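Local coordinates for protein carbonic anhydrase (Sordaria macrospora, PDB 4O1K) that catalyses, as a zinc-dependent beta-carbonic anhydrase, the reversible hydration of carbon dioxide to bicarbonate and a proton, at residues A[47-55]-A[91-102]; A[79-88]-A[130-138]. All blocks are in the same frame, centred on the assembly; numbering follows the deposited sequence.

Contact 1 of 2, residues A[47-55]-A[91-102]; sequences QNPEYLWIG and VMSVIEYAVKHL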
loop_
_atom_site.group_PDB
_atom_site.type_symbol
_atom_site.label_atom_id
_atom_site.label_comp_id
_atom_site.label_asym_id
_atom_site.label_seq_id
_atom_site.Cartn_x
_atom_site.Cartn_y
_atom_site.Cartn_z
ATOM N N GLN A 47 26.412 -15.788 -5.661
ATOM C CA GLN A 47 26.929 -14.449 -5.921
ATOM C C GLN A 47 25.724 -13.537 -6.105
ATOM O O GLN A 47 24.736 -13.945 -6.719
ATOM C CB GLN A 47 27.818 -14.440 -7.163
ATOM C CG GLN A 47 29.155 -15.150 -6.952
ATOM C CD GLN A 47 29.914 -14.613 -5.745
ATOM O OE1 GLN A 47 30.192 -13.417 -5.655
ATOM N NE2 GLN A 47 30.243 -15.498 -4.806
ATOM N N ASN A 48 25.782 -12.330 -5.545
ATOM C CA ASN A 48 24.642 -11.422 -5.600
ATOM C C ASN A 48 24.280 -11.120 -7.043
ATOM O O ASN A 48 25.150 -11.098 -7.907
ATOM C CB ASN A 48 24.954 -10.114 -4.863
ATOM C CG ASN A 48 24.889 -10.258 -3.352
ATOM O OD1 ASN A 48 24.346 -11.235 -2.826
ATOM N ND2 ASN A 48 25.430 -9.270 -2.643
ATOM N N PRO A 49 22.987 -10.889 -7.315
ATOM C CA PRO A 49 22.606 -10.455 -8.663
ATOM C C PRO A 49 23.262 -9.131 -9.023
ATOM O O PRO A 49 23.467 -8.276 -8.153
ATOM C CB PRO A 49 21.090 -10.255 -8.537
ATOM C CG PRO A 49 20.874 -9.969 -7.084
ATOM C CD PRO A 49 21.835 -10.902 -6.398
ATOM N N GLU A 50 23.591 -8.972 -10.300
ATOM C CA GLU A 50 24.109 -7.714 -10.812
ATOM C C GLU A 50 22.965 -6.798 -11.230
ATOM O O GLU A 50 23.159 -5.587 -11.367
ATOM C CB GLU A 50 24.993 -7.976 -12.032
ATOM C CG GLU A 50 26.234 -8.789 -11.737
ATOM C CD GLU A 50 27.463 -7.919 -11.565
ATOM O OE1 GLU A 50 27.943 -7.354 -12.576
ATOM O OE2 GLU A 50 27.947 -7.799 -10.417
ATOM N N TYR A 51 21.785 -7.384 -11.436
ATOM C CA TYR A 51 20.607 -6.651 -11.941
ATOM C C TYR A 51 19.422 -6.764 -11.022
ATOM O O TYR A 51 19.163 -7.848 -10.485
ATOM C CB TYR A 51 20.134 -7.276 -13.261
ATOM C CG TYR A 51 21.006 -6.994 -14.469
ATOM C CD1 TYR A 51 20.662 -5.991 -15.368
ATOM C CD2 TYR A 51 22.142 -7.752 -14.729
ATOM C CE1 TYR A 51 21.441 -5.733 -16.472
ATOM C CE2 TYR A 51 22.914 -7.504 -15.835
ATOM C CZ TYR A 51 22.557 -6.494 -16.697
ATOM O OH TYR A 51 23.332 -6.243 -17.800
ATOM N N LEU A 52 18.684 -5.656 -10.893
ATOM C CA LEU A 52 17.282 -5.659 -10.486
ATOM C C LEU A 52 16.443 -5.468 -11.758
ATOM O O LEU A 52 16.647 -4.523 -12.507
ATOM C CB LEU A 52 16.984 -4.506 -9.516
ATOM C CG LEU A 52 15.499 -4.236 -9.252
ATOM C CD1 LEU A 52 14.791 -5.461 -8.651
ATOM C CD2 LEU A 52 15.294 -3.020 -8.345
ATOM N N TRP A 53 15.532 -6.391 -12.020
ATOM C CA TRP A 53 14.709 -6.344 -13.222
ATOM C C TRP A 53 13.287 -6.110 -12.776
ATOM O O TRP A 53 12.739 -6.905 -12.005
ATOM C CB TRP A 53 14.781 -7.695 -13.922
ATOM C CG TRP A 53 14.037 -7.774 -15.206
ATOM C CD1 TRP A 53 12.698 -8.003 -15.390
ATOM C CD2 TRP A 53 14.615 -7.669 -16.509
ATOM N NE1 TRP A 53 12.414 -8.020 -16.760
ATOM C CE2 TRP A 53 13.576 -7.808 -17.454
ATOM C CE3 TRP A 53 15.921 -7.456 -16.968
ATOM C CZ2 TRP A 53 13.812 -7.752 -18.837
ATOM C CZ3 TRP A 53 16.144 -7.391 -18.332
ATOM C CH2 TRP A 53 15.103 -7.545 -19.245
ATOM N N ILE A 54 12.676 -5.045 -13.269
ATOM C CA ILE A 54 11.265 -4.762 -12.979
ATOM C C ILE A 54 10.496 -4.940 -14.277
ATOM O O ILE A 54 10.637 -4.143 -15.213
ATOM C CB ILE A 54 11.072 -3.319 -12.459
ATOM C CG1 ILE A 54 11.933 -3.123 -11.205
ATOM C CG2 ILE A 54 9.586 -3.065 -12.119
ATOM C CD1 ILE A 54 11.941 -1.675 -10.660
ATOM N N GLY A 55 9.713 -6.008 -14.359
ATOM C CA GLY A 55 9.035 -6.321 -15.613
ATOM C C GLY A 55 7.552 -6.542 -15.422
ATOM O O GLY A 55 7.027 -6.379 -14.318
ATOM N N VAL A 91 7.201 -2.942 -4.321
ATOM C CA VAL A 91 8.298 -2.527 -5.206
ATOM C C VAL A 91 9.306 -1.618 -4.519
ATOM O O VAL A 91 10.518 -1.713 -4.785
ATOM C CB VAL A 91 7.791 -1.881 -6.540
ATOM C CG1 VAL A 91 7.372 -0.433 -6.335
ATOM C CG2 VAL A 91 8.867 -1.902 -7.609
ATOM N N MET A 92 8.827 -0.728 -3.652
ATOM C CA MET A 92 9.763 0.186 -2.998
ATOM C C MET A 92 10.754 -0.573 -2.133
ATOM O O MET A 92 11.968 -0.292 -2.122
ATOM C CB MET A 92 9.020 1.220 -2.167
ATOM C CG MET A 92 8.270 2.214 -3.002
ATOM S SD MET A 92 9.488 3.258 -3.858
ATOM C CE MET A 92 9.196 2.715 -5.518
ATOM N N SER A 93 10.251 -1.580 -1.441
ATOM C CA SER A 93 11.114 -2.360 -0.576
ATOM C C SER A 93 12.029 -3.225 -1.435
ATOM O O SER A 93 13.209 -3.442 -1.089
ATOM C CB SER A 93 10.293 -3.189 0.423
ATOM O OG SER A 93 9.519 -4.142 -0.256
ATOM N N VAL A 94 11.542 -3.697 -2.579
ATOM C CA VAL A 94 12.514 -4.404 -3.411
ATOM C C VAL A 94 13.641 -3.527 -4.049
ATOM O O VAL A 94 14.792 -3.981 -4.180
ATOM C CB VAL A 94 11.855 -5.340 -4.392
ATOM C CG1 VAL A 94 11.299 -4.609 -5.551
ATOM C CG2 VAL A 94 12.872 -6.271 -4.881
ATOM N N ILE A 95 13.337 -2.281 -4.407
ATOM C CA ILE A 95 14.365 -1.359 -4.909
ATOM C C ILE A 95 15.358 -1.075 -3.788
ATOM O O ILE A 95 16.603 -1.143 -3.964
ATOM C CB ILE A 95 13.714 -0.049 -5.397
ATOM C CG1 ILE A 95 12.853 -0.351 -6.620
ATOM C CG2 ILE A 95 14.780 1.018 -5.734
ATOM C CD1 ILE A 95 12.065 0.851 -7.158
ATOM N N GLU A 96 14.819 -0.751 -2.622
ATOM C CA GLU A 96 15.668 -0.483 -1.466
ATOM C C GLU A 96 16.619 -1.650 -1.188
ATOM O O GLU A 96 17.831 -1.457 -0.993
ATOM C CB GLU A 96 14.776 -0.244 -0.245
ATOM C CG GLU A 96 15.513 -0.263 1.085
ATOM C CD GLU A 96 15.909 1.124 1.518
ATOM O OE1 GLU A 96 16.331 1.892 0.636
ATOM O OE2 GLU A 96 15.781 1.441 2.723
ATOM N N TYR A 97 16.066 -2.860 -1.189
ATOM C CA TYR A 97 16.819 -4.076 -0.876
ATOM C C TYR A 97 17.863 -4.422 -1.926
ATOM O O TYR A 97 18.980 -4.854 -1.597
ATOM C CB TYR A 97 15.849 -5.247 -0.721
ATOM C CG TYR A 97 16.476 -6.570 -0.313
ATOM C CD1 TYR A 97 17.052 -6.748 0.944
ATOM C CD2 TYR A 97 16.444 -7.652 -1.171
ATOM C CE1 TYR A 97 17.601 -7.984 1.310
ATOM C CE2 TYR A 97 16.979 -8.870 -0.824
ATOM C CZ TYR A 97 17.550 -9.039 0.407
ATOM O OH TYR A 97 18.074 -10.277 0.698
ATOM N N ALA A 98 17.503 -4.232 -3.188
ATOM C CA ALA A 98 18.410 -4.514 -4.303
ATOM C C ALA A 98 19.569 -3.535 -4.331
ATOM O O ALA A 98 20.720 -3.919 -4.584
ATOM C CB ALA A 98 17.653 -4.482 -5.632
ATOM N N VAL A 99 19.281 -2.263 -4.076
ATOM C CA VAL A 99 20.329 -1.244 -4.168
ATOM C C VAL A 99 21.230 -1.279 -2.950
ATOM O O VAL A 99 22.460 -1.279 -3.054
ATOM C CB VAL A 99 19.724 0.134 -4.257
ATOM C CG1 VAL A 99 20.794 1.177 -4.083
ATOM C CG2 VAL A 99 18.997 0.298 -5.603
ATOM N N LYS A 100 20.614 -1.299 -1.779
ATOM C CA LYS A 100 21.380 -1.128 -0.550
ATOM C C LYS A 100 22.025 -2.406 -0.024
ATOM O O LYS A 100 23.151 -2.378 0.475
ATOM C CB LYS A 100 20.518 -0.463 0.526
ATOM C CG LYS A 100 20.752 1.043 0.595
ATOM C CD LYS A 100 19.618 1.786 1.289
ATOM C CE LYS A 100 20.063 3.190 1.687
ATOM N NZ LYS A 100 19.461 3.613 2.993
ATOM N N HIS A 101 21.327 -3.526 -0.144
ATOM C CA HIS A 101 21.801 -4.764 0.455
ATOM C C HIS A 101 22.359 -5.761 -0.564
ATOM O O HIS A 101 23.301 -6.497 -0.260
ATOM C CB HIS A 101 20.693 -5.373 1.315
ATOM C CG HIS A 101 20.211 -4.450 2.395
ATOM N ND1 HIS A 101 20.984 -4.112 3.487
ATOM C CD2 HIS A 101 19.041 -3.777 2.541
ATOM C CE1 HIS A 101 20.309 -3.276 4.259
ATOM N NE2 HIS A 101 19.127 -3.058 3.708
ATOM N N LEU A 102 21.813 -5.782 -1.780
ATOM C CA LEU A 102 22.390 -6.636 -2.826
ATOM C C LEU A 102 23.457 -5.920 -3.663
ATOM O O LEU A 102 24.258 -6.578 -4.334
ATOM C CB LEU A 102 21.297 -7.234 -3.731
ATOM C CG LEU A 102 20.374 -8.266 -3.063
ATOM C CD1 LEU A 102 19.238 -8.703 -3.991
ATOM C CD2 LEU A 102 21.167 -9.469 -2.616
HETATM O O HOH W 1 25.453 -7.223 -7.021
#
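The carbonyl oxygen Leu102 O is approached by two groups: a water lies 3.0 Å from Leu102 O, and Asn48 ND2 lies 3.4 Å from the same Leu102 O. The water also faces Pro49 O, but at a separation so short that a bridge between the two carbonyls is doubtful. Tyr97 O accepts from both His101 N and Leu102 N, which ties the backbone at Leu102 to the preceding turn. Its side chain packs against both loop residues: Leu102 CD1 meets the ring atom Pro49 CG at 3.7 Å, the two side chains crossing at about a right angle, while the other branch, Leu102 CD2, comes 3.6 Å from Asn48 OD1.

Further along, the contact becomes wholly apolar and illustrates how alternate residues of a strand serve a helix. Leu52, with CG anti to the backbone N (chi1 168°), lays its CD2 methyl against the helix, 3.9 Å from Ala98 CB. The same CD2 of Leu52 is also 3.9 Å from Ile95 CA, close against the helix backbone, and Leu52 CD1 touches Val94 CG2 lightly. Two residues on, Ile54 CD1 touches Val91 CG2 and Ile95 CD1, each at 4.3 Å. The alternating residues face elsewhere: Tyr51 stacks on the ring of His106 and Trp53 packs on Cys110.

Strand and helix segments run nearly antiparallel (164°), their axes 9.1 Å apart at closest. This is the geometry of a beta-alpha-beta crossover: helix 89-100 links the parallel strands 74-79 and 106-112 and covers strand 51-56 between them, in the alpha/beta core of a beta-carbonic anhydrase.

Contact 2 of 2, residues A[79-88]-A[130-138]; sequences NIANLVCNTD and MNPWLRNIR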
loop_
_atom_site.group_PDB
_atom_site.type_symbol
_atom_site.label_atom_id
_atom_site.label_comp_id
_atom_site.label_asym_id
_atom_site.label_seq_id
_atom_site.Cartn_x
_atom_site.Cartn_y
_atom_site.Cartn_z
ATOM N N ASN A 79 5.088 -7.084 -12.065
ATOM C CA ASN A 79 3.741 -6.647 -11.641
ATOM C C ASN A 79 2.960 -6.211 -12.860
ATOM O O ASN A 79 3.513 -6.204 -13.940
ATOM C CB ASN A 79 3.804 -5.533 -10.584
ATOM C CG ASN A 79 4.414 -4.253 -11.094
ATOM O OD1 ASN A 79 4.102 -3.775 -12.178
ATOM N ND2 ASN A 79 5.264 -3.640 -10.260
ATOM N N ILE A 80 1.683 -5.880 -12.717
ATOM C CA ILE A 80 0.905 -5.523 -13.909
ATOM C C ILE A 80 1.399 -4.180 -14.465
ATOM O O ILE A 80 1.318 -3.135 -13.802
ATOM C CB ILE A 80 -0.603 -5.464 -13.608
ATOM C CG1 ILE A 80 -1.156 -6.874 -13.375
ATOM C CG2 ILE A 80 -1.346 -4.827 -14.784
ATOM C CD1 ILE A 80 -2.523 -6.861 -12.648
ATOM N N ALA A 81 1.927 -4.236 -15.691
ATOM C CA ALA A 81 2.448 -3.091 -16.436
ATOM C C ALA A 81 3.727 -2.489 -15.884
ATOM O O ALA A 81 4.051 -1.342 -16.165
ATOM C CB ALA A 81 1.346 -2.015 -16.696
ATOM N N ASN A 82 4.483 -3.292 -15.136
ATOM C CA ASN A 82 5.833 -2.916 -14.724
ATOM C C ASN A 82 5.896 -1.532 -14.087
ATOM O O ASN A 82 6.724 -0.691 -14.485
ATOM C CB ASN A 82 6.866 -3.079 -15.876
ATOM C CG ASN A 82 6.416 -2.454 -17.210
ATOM O OD1 ASN A 82 5.813 -3.126 -18.058
ATOM N ND2 ASN A 82 6.728 -1.170 -17.405
ATOM N N LEU A 83 4.996 -1.301 -13.124
ATOM C CA LEU A 83 4.893 -0.011 -12.446
ATOM C C LEU A 83 5.809 0.139 -11.234
ATOM O O LEU A 83 6.051 -0.819 -10.477
ATOM C CB LEU A 83 3.446 0.229 -11.979
ATOM C CG LEU A 83 2.386 0.243 -13.058
ATOM C CD1 LEU A 83 0.984 0.472 -12.453
ATOM C CD2 LEU A 83 2.677 1.358 -14.032
ATOM N N VAL A 84 6.301 1.370 -11.029
ATOM C CA VAL A 84 7.054 1.696 -9.819
ATOM C C VAL A 84 6.270 2.819 -9.128
ATOM O O VAL A 84 6.421 3.998 -9.491
ATOM C CB VAL A 84 8.487 2.152 -10.179
ATOM C CG1 VAL A 84 9.236 2.555 -8.949
ATOM C CG2 VAL A 84 9.258 0.992 -10.858
ATOM N N CYS A 85 5.404 2.432 -8.186
ATOM C CA CYS A 85 4.464 3.383 -7.536
ATOM C C CYS A 85 5.028 3.803 -6.185
ATOM O O CYS A 85 5.457 2.951 -5.399
ATOM C CB CYS A 85 3.121 2.715 -7.291
ATOM S SG CYS A 85 2.271 2.112 -8.798
ATOM N N ASN A 86 5.013 5.096 -5.875
ATOM C CA ASN A 86 5.673 5.494 -4.638
ATOM C C ASN A 86 5.003 5.030 -3.343
ATOM O O ASN A 86 5.652 4.947 -2.312
ATOM C CB ASN A 86 6.022 6.981 -4.629
ATOM C CG ASN A 86 4.922 7.836 -5.173
ATOM O OD1 ASN A 86 4.735 7.943 -6.379
ATOM N ND2 ASN A 86 4.201 8.473 -4.287
ATOM N N THR A 87 3.730 4.672 -3.358
ATOM C CA THR A 87 3.174 4.145 -2.123
ATOM C C THR A 87 2.991 2.625 -2.130
ATOM O O THR A 87 2.280 2.049 -1.284
ATOM C CB THR A 87 1.889 4.905 -1.683
ATOM O OG1 THR A 87 0.795 4.561 -2.538
ATOM C CG2 THR A 87 2.128 6.417 -1.730
ATOM N N ASP A 88 3.655 1.982 -3.093
ATOM C CA ASP A 88 3.659 0.529 -3.188
ATOM C C ASP A 88 4.882 -0.012 -2.472
ATOM O O ASP A 88 5.978 0.023 -3.024
ATOM C CB ASP A 88 3.754 0.113 -4.650
ATOM C CG ASP A 88 3.862 -1.403 -4.810
ATOM O OD1 ASP A 88 3.404 -2.127 -3.913
ATOM O OD2 ASP A 88 4.393 -1.871 -5.833
ATOM N N MET A 130 -8.558 -3.452 -9.576
ATOM C CA MET A 130 -7.590 -3.042 -10.574
ATOM C C MET A 130 -7.631 -1.532 -10.834
ATOM O O MET A 130 -6.638 -0.972 -11.320
ATOM C CB MET A 130 -7.799 -3.803 -11.887
ATOM C CG MET A 130 -7.296 -5.255 -11.868
ATOM S SD MET A 130 -5.491 -5.369 -11.740
ATOM C CE MET A 130 -4.964 -4.306 -13.069
ATOM N N ASN A 131 -8.748 -0.866 -10.514
ATOM C CA ASN A 131 -8.886 0.524 -10.929
ATOM C C ASN A 131 -7.752 1.411 -10.402
ATOM O O ASN A 131 -7.126 2.105 -11.180
ATOM C CB ASN A 131 -10.259 1.125 -10.560
ATOM C CG ASN A 131 -11.434 0.415 -11.237
ATOM O OD1 ASN A 131 -11.321 -0.112 -12.344
ATOM N ND2 ASN A 131 -12.587 0.434 -10.574
ATOM N N PRO A 132 -7.487 1.396 -9.085
ATOM C CA PRO A 132 -6.439 2.340 -8.684
ATOM C C PRO A 132 -5.055 1.902 -9.192
ATOM O O PRO A 132 -4.171 2.754 -9.366
ATOM C CB PRO A 132 -6.460 2.262 -7.158
ATOM C CG PRO A 132 -7.631 1.417 -6.785
ATOM C CD PRO A 132 -7.938 0.574 -7.955
ATOM N N TRP A 133 -4.861 0.608 -9.451
ATOM C CA TRP A 133 -3.576 0.203 -10.034
ATOM C C TRP A 133 -3.401 0.745 -11.450
ATOM O O TRP A 133 -2.389 1.395 -11.762
ATOM C CB TRP A 133 -3.416 -1.328 -9.978
ATOM C CG TRP A 133 -2.041 -1.757 -10.339
ATOM C CD1 TRP A 133 -1.618 -2.227 -11.541
ATOM C CD2 TRP A 133 -0.898 -1.769 -9.473
ATOM N NE1 TRP A 133 -0.271 -2.517 -11.491
ATOM C CE2 TRP A 133 0.192 -2.249 -10.217
ATOM C CE3 TRP A 133 -0.695 -1.413 -8.134
ATOM C CZ2 TRP A 133 1.463 -2.391 -9.672
ATOM C CZ3 TRP A 133 0.581 -1.544 -7.587
ATOM C CH2 TRP A 133 1.645 -2.015 -8.365
ATOM N N LEU A 134 -4.377 0.496 -12.320
ATOM C CA LEU A 134 -4.314 0.981 -13.692
ATOM C C LEU A 134 -4.379 2.492 -13.800
ATOM O O LEU A 134 -3.951 3.073 -14.809
ATOM C CB LEU A 134 -5.443 0.379 -14.497
ATOM C CG LEU A 134 -5.370 -1.131 -14.521
ATOM C CD1 LEU A 134 -6.593 -1.704 -15.201
ATOM C CD2 LEU A 134 -4.104 -1.568 -15.217
ATOM N N ARG A 135 -4.896 3.140 -12.758
ATOM C CA ARG A 135 -4.932 4.597 -12.761
ATOM C C ARG A 135 -3.544 5.164 -12.998
ATOM O O ARG A 135 -3.390 6.193 -13.665
ATOM C CB ARG A 135 -5.520 5.110 -11.429
ATOM C CG ARG A 135 -5.750 6.648 -11.342
ATOM C CD ARG A 135 -6.562 6.924 -10.083
ATOM N NE ARG A 135 -7.792 6.108 -10.117
ATOM C CZ ARG A 135 -8.348 5.479 -9.086
ATOM N NH1 ARG A 135 -7.845 5.568 -7.862
ATOM N NH2 ARG A 135 -9.445 4.750 -9.270
ATOM N N ASN A 136 -2.515 4.486 -12.493
ATOM C CA ASN A 136 -1.144 5.002 -12.674
ATOM C C ASN A 136 -0.767 5.147 -14.120
ATOM O O ASN A 136 0.015 6.031 -14.506
ATOM C CB ASN A 136 -0.165 4.046 -12.013
ATOM C CG ASN A 136 -0.304 4.056 -10.523
ATOM O OD1 ASN A 136 -0.807 3.105 -9.916
ATOM N ND2 ASN A 136 0.151 5.126 -9.915
ATOM N N ILE A 137 -1.315 4.255 -14.934
ATOM C CA ILE A 137 -0.989 4.247 -16.335
ATOM C C ILE A 137 -1.748 5.387 -17.004
ATOM O O ILE A 137 -1.222 6.084 -17.891
ATOM C CB ILE A 137 -1.384 2.921 -16.966
ATOM C CG1 ILE A 137 -0.523 1.785 -16.391
ATOM C CG2 ILE A 137 -1.235 3.011 -18.481
ATOM C CD1 ILE A 137 -1.143 0.449 -16.562
ATOM N N ARG A 138 -2.986 5.592 -16.569
ATOM C CA ARG A 138 -3.738 6.703 -17.091
ATOM C C ARG A 138 -3.036 8.005 -16.717
ATOM O O ARG A 138 -3.033 8.936 -17.506
ATOM C CB ARG A 138 -5.178 6.651 -16.608
ATOM C CG ARG A 138 -5.947 5.465 -17.175
ATOM C CD ARG A 138 -7.467 5.584 -16.891
ATOM N NE ARG A 138 -7.780 5.242 -15.510
ATOM C CZ ARG A 138 -8.040 4.004 -15.089
ATOM N NH1 ARG A 138 -8.024 2.992 -15.951
ATOM N NH2 ARG A 138 -8.325 3.766 -13.816
#
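Trp133 and Leu83 are brought together by two torsions: CG of Trp133 stands opposite the backbone N (chi1 -170°), carrying the indole from its helix to the loop, and CG of Leu83 is turned away from the carbonyl carbon (chi1 -60°), which sets CD1 over one ring face. The two side chains slide past each other in opposite directions, and Leu83 CD1 makes a CH-pi contact 3.7 Å from the centroid of the five-membered ring. Cys85 SG lies over the same face, 4.4 Å from the centroid of the six-membered ring.

The edge is held by a polar bond, which, with the contacts over the face, limits the rotation of the indole. Trp133 NE1 donates to Ile80 O at 2.9 Å; the bond is nearly straight (168°), lies close to the indole plane and uses a lone pair of the carbonyl. Farther round the rim, Asn79 CG is 3.8 Å from Trp133 CZ2, its amide set steeply to the ring. That amide is itself clamped, OD1 accepting from Leu83 N and ND2 donating to Leu83 O. Asp88 OD2 approaches CH2 with its carboxylate nearly upright to the ring, and is hydrogen-bonded to Asn90 of the second subunit.

Beyond the indole, Ile80 and Met130 meet tip to tip, with Ile80 CD1 3.4 Å from Met130 SD, and Ala81 CB rests 3.5 Å from Ile137 CD1. The side chain of Ala81 lies about 5 Å from the zinc ion, which is bound by Cys56, Asp58, His112 and Cys115. The loop itself runs from strand 74-79 to helix 89-100, with helix 130-143 against one side and helix 154-174 also touching it through Asn82, Leu83 and Val84; helix 116-121 adjoins Ala81, Leu134 and Ile137.

From the N terminus, the chain enters the sheet through 47-55, passes strand 74-79, follows the loop 79-88 into the helix of 91-102, and later reaches 130-138. Contact 1 closes a loop of 35 residues and contact 2 one of 41; their segments alternate, so the two closures cross rather than nest. Segments 79-88 and 91-102 are near neighbours in sequence yet face different partners, one the helix 130-143 and the other strand 51-56. The contacts also touch directly: Gly55 O and Asn79 N, 3.1 Å apart, probably form a hydrogen bond between adjacent strands, and Met92 CE packs on Val84 CG1. Together they tie the sheet, helix 89-100, the loop 79-88 beside the zinc site and helix 130-143.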